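Local coordinates for iron-chelator utilization protein (Thermobifida fusca TM51, PDB 4YHB) that binds FAD and probably reduces ferric siderophores with it, releasing the iron taken up by the cell, at residues 178-183 with 193-198. Numbering follows the deposited sequence.
Sequences AEEQEL and WLHRNG
Glu180 lies over one face of the Trp193 indole and reaches on to His195, so it takes part in both the packing and the polar side of this contact. The packing comes first. Glu180 CG makes a CH-pi contact 3.8 Å from the centroid of the five-membered ring of Trp193, 25° off its normal. With CG beside the backbone N and the chain extended beyond it, the carboxylate is carried past the indole, its plane only 15° from that of the ring. The backbone continues over the same face with Gln181 N, which sits 3.3 Å above the plane of the Trp193 indole, toward the rim, while Gln181 O approaches Trp193 CZ2 from beyond the ring outline, at 3.3 Å. Leu183 adds a looser apolar touch, CD1 lying 4.3 Å from Trp193 CZ2.

The polar part is one short hydrogen bond, from His195 NE2 to Glu180 OE2, 2.6 Å long and bent to 140° at the hydrogen. It uses the anti lone pair of OE2, which sits almost in the imidazole plane; carboxylate and ring are nearly coplanar, and the negative charge would probably favour a protonated histidine. Were Trp193 an alanine, a gap would be likely to open beneath the Glu180–Gln181 backbone and Glu180 CG would lose its aromatic support, freeing the carboxylate to swing off His195.

Elsewhere, Trp193 also meets Phe172 and touches Leu152 of helix 152-161, while the carboxylate of Glu179 is hydrogen-bonded to Thr29 and bridged to Arg31. In this NAD-ferredoxin-like domain, the helix-free loop joining strand 167-174 to its parallel neighbour 190-195, at the edge of the five-stranded sheet, packs on the Trp193 side chain of the strand it leads into.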
loop_
_atom_site.group_PDB
_atom_site.type_symbol
_atom_site.label_atom_id
_atom_site.label_comp_id
_atom_site.label_asym_id
_atom_site.label_seq_id
_atom_site.Cartn_x
_atom_site.Cartn_y
_atom_site.Cartn_z
ATOM N N ALA A 178 -10.513 -8.014 15.192
ATOM C CA ALA A 178 -10.850 -6.601 15.360
ATOM C C ALA A 178 -10.271 -5.748 14.246
ATOM O O ALA A 178 -10.607 -4.571 14.122
ATOM C CB ALA A 178 -10.359 -6.088 16.712
ATOM N N GLU A 179 -9.392 -6.338 13.445
ATOM C CA GLU A 179 -8.718 -5.606 12.380
ATOM C C GLU A 179 -9.396 -5.785 11.022
ATOM O O GLU A 179 -8.957 -5.208 10.029
ATOM C CB GLU A 179 -7.254 -6.037 12.296
ATOM C CG GLU A 179 -6.458 -5.716 13.551
ATOM C CD GLU A 179 -6.379 -4.214 13.825
ATOM O OE1 GLU A 179 -6.275 -3.410 12.860
ATOM O OE2 GLU A 179 -6.412 -3.839 15.011
ATOM N N GLU A 180 -10.455 -6.590 10.973
ATOM C CA GLU A 180 -11.220 -6.767 9.737
ATOM C C GLU A 180 -11.903 -5.468 9.340
ATOM O O GLU A 180 -12.323 -4.700 10.199
ATOM C CB GLU A 180 -12.255 -7.885 9.901
ATOM C CG GLU A 180 -11.599 -9.221 10.157
ATOM C CD GLU A 180 -12.585 -10.353 10.401
ATOM O OE1 GLU A 180 -13.798 -10.147 10.217
ATOM O OE2 GLU A 180 -12.129 -11.456 10.765
ATOM N N GLN A 181 -12.000 -5.224 8.038
ATOM C CA GLN A 181 -12.667 -4.037 7.520
ATOM C C GLN A 181 -13.888 -4.422 6.697
ATOM O O GLN A 181 -13.955 -5.515 6.151
ATOM C CB GLN A 181 -11.695 -3.204 6.663
ATOM C CG GLN A 181 -10.424 -2.801 7.395
ATOM C CD GLN A 181 -9.515 -1.916 6.541
ATOM O OE1 GLN A 181 -9.929 -1.404 5.505
ATOM N NE2 GLN A 181 -8.279 -1.737 6.979
ATOM N N GLU A 182 -14.857 -3.520 6.618
ATOM C CA GLU A 182 -15.995 -3.696 5.734
ATOM C C GLU A 182 -15.675 -3.043 4.400
ATOM O O GLU A 182 -15.516 -1.832 4.328
ATOM C CB GLU A 182 -17.259 -3.090 6.347
ATOM C CG GLU A 182 -17.557 -3.623 7.737
ATOM C CD GLU A 182 -18.850 -3.081 8.316
ATOM O OE1 GLU A 182 -19.247 -1.951 7.949
ATOM O OE2 GLU A 182 -19.466 -3.789 9.143
ATOM N N LEU A 183 -15.567 -3.859 3.359
ATOM C CA LEU A 183 -15.151 -3.389 2.044
ATOM C C LEU A 183 -16.305 -3.365 1.044
ATOM O O LEU A 183 -17.170 -4.243 1.064
ATOM C CB LEU A 183 -14.022 -4.274 1.515
ATOM C CG LEU A 183 -12.737 -4.312 2.349
ATOM C CD1 LEU A 183 -11.733 -5.259 1.717
ATOM C CD2 LEU A 183 -12.140 -2.907 2.475
ATOM N N TRP A 193 -10.465 -13.249 5.919
ATOM C CA TRP A 193 -9.549 -12.594 6.825
ATOM C C TRP A 193 -8.800 -13.666 7.601
ATOM O O TRP A 193 -9.407 -14.507 8.272
ATOM C CB TRP A 193 -10.307 -11.641 7.758
ATOM C CG TRP A 193 -11.025 -10.550 7.012
ATOM C CD1 TRP A 193 -12.318 -10.573 6.555
ATOM C CD2 TRP A 193 -10.486 -9.273 6.626
ATOM N NE1 TRP A 193 -12.609 -9.390 5.906
ATOM C CE2 TRP A 193 -11.506 -8.579 5.939
ATOM C CE3 TRP A 193 -9.244 -8.655 6.797
ATOM C CZ2 TRP A 193 -11.318 -7.297 5.426
ATOM C CZ3 TRP A 193 -9.063 -7.381 6.291
ATOM C CH2 TRP A 193 -10.094 -6.718 5.611
ATOM N N LEU A 194 -7.478 -13.648 7.493
ATOM C CA LEU A 194 -6.641 -14.583 8.238
ATOM C C LEU A 194 -6.018 -13.876 9.435
ATOM O O LEU A 194 -5.496 -12.766 9.310
ATOM C CB LEU A 194 -5.555 -15.156 7.329
ATOM C CG LEU A 194 -6.104 -15.821 6.068
ATOM C CD1 LEU A 194 -4.975 -15.994 5.058
ATOM C CD2 LEU A 194 -6.768 -17.162 6.422
ATOM N N HIS A 195 -6.067 -14.520 10.589
ATOM C CA HIS A 195 -5.658 -13.883 11.837
ATOM C C HIS A 195 -4.373 -14.476 12.393
ATOM O O HIS A 195 -4.272 -15.687 12.582
ATOM C CB HIS A 195 -6.774 -14.008 12.886
ATOM C CG HIS A 195 -8.121 -13.589 12.388
ATOM N ND1 HIS A 195 -9.279 -14.252 12.731
ATOM C CD2 HIS A 195 -8.499 -12.561 11.592
ATOM C CE1 HIS A 195 -10.312 -13.654 12.161
ATOM N NE2 HIS A 195 -9.863 -12.627 11.460
ATOM N N ARG A 196 -3.402 -13.616 12.687
ATOM C CA ARG A 196 -2.154 -14.058 13.301
ATOM C C ARG A 196 -2.335 -14.517 14.746
ATOM O O ARG A 196 -1.536 -15.313 15.243
ATOM C CB ARG A 196 -1.114 -12.944 13.250
ATOM C CG ARG A 196 -0.514 -12.730 11.857
ATOM C CD ARG A 196 0.732 -11.857 11.949
ATOM N NE ARG A 196 0.421 -10.546 12.509
ATOM C CZ ARG A 196 0.040 -9.498 11.782
ATOM N NH1 ARG A 196 -0.077 -9.608 10.464
ATOM N NH2 ARG A 196 -0.223 -8.343 12.372
ATOM N N ASN A 197 -3.367 -14.006 15.414
ATOM C CA ASN A 197 -3.712 -14.434 16.778
ATOM C C ASN A 197 -2.517 -14.585 17.732
ATOM O O ASN A 197 -2.378 -15.607 18.417
ATOM C CB ASN A 197 -4.491 -15.751 16.719
ATOM C CG ASN A 197 -5.846 -15.580 16.088
ATOM O OD1 ASN A 197 -6.383 -14.466 16.059
ATOM N ND2 ASN A 197 -6.423 -16.672 15.582
ATOM N N GLY A 198 -1.649 -13.576 17.762
ATOM C CA GLY A 198 -0.532 -13.564 18.691
ATOM C C GLY A 198 0.826 -13.675 18.027
ATOM O O GLY A 198 1.830 -13.235 18.589
#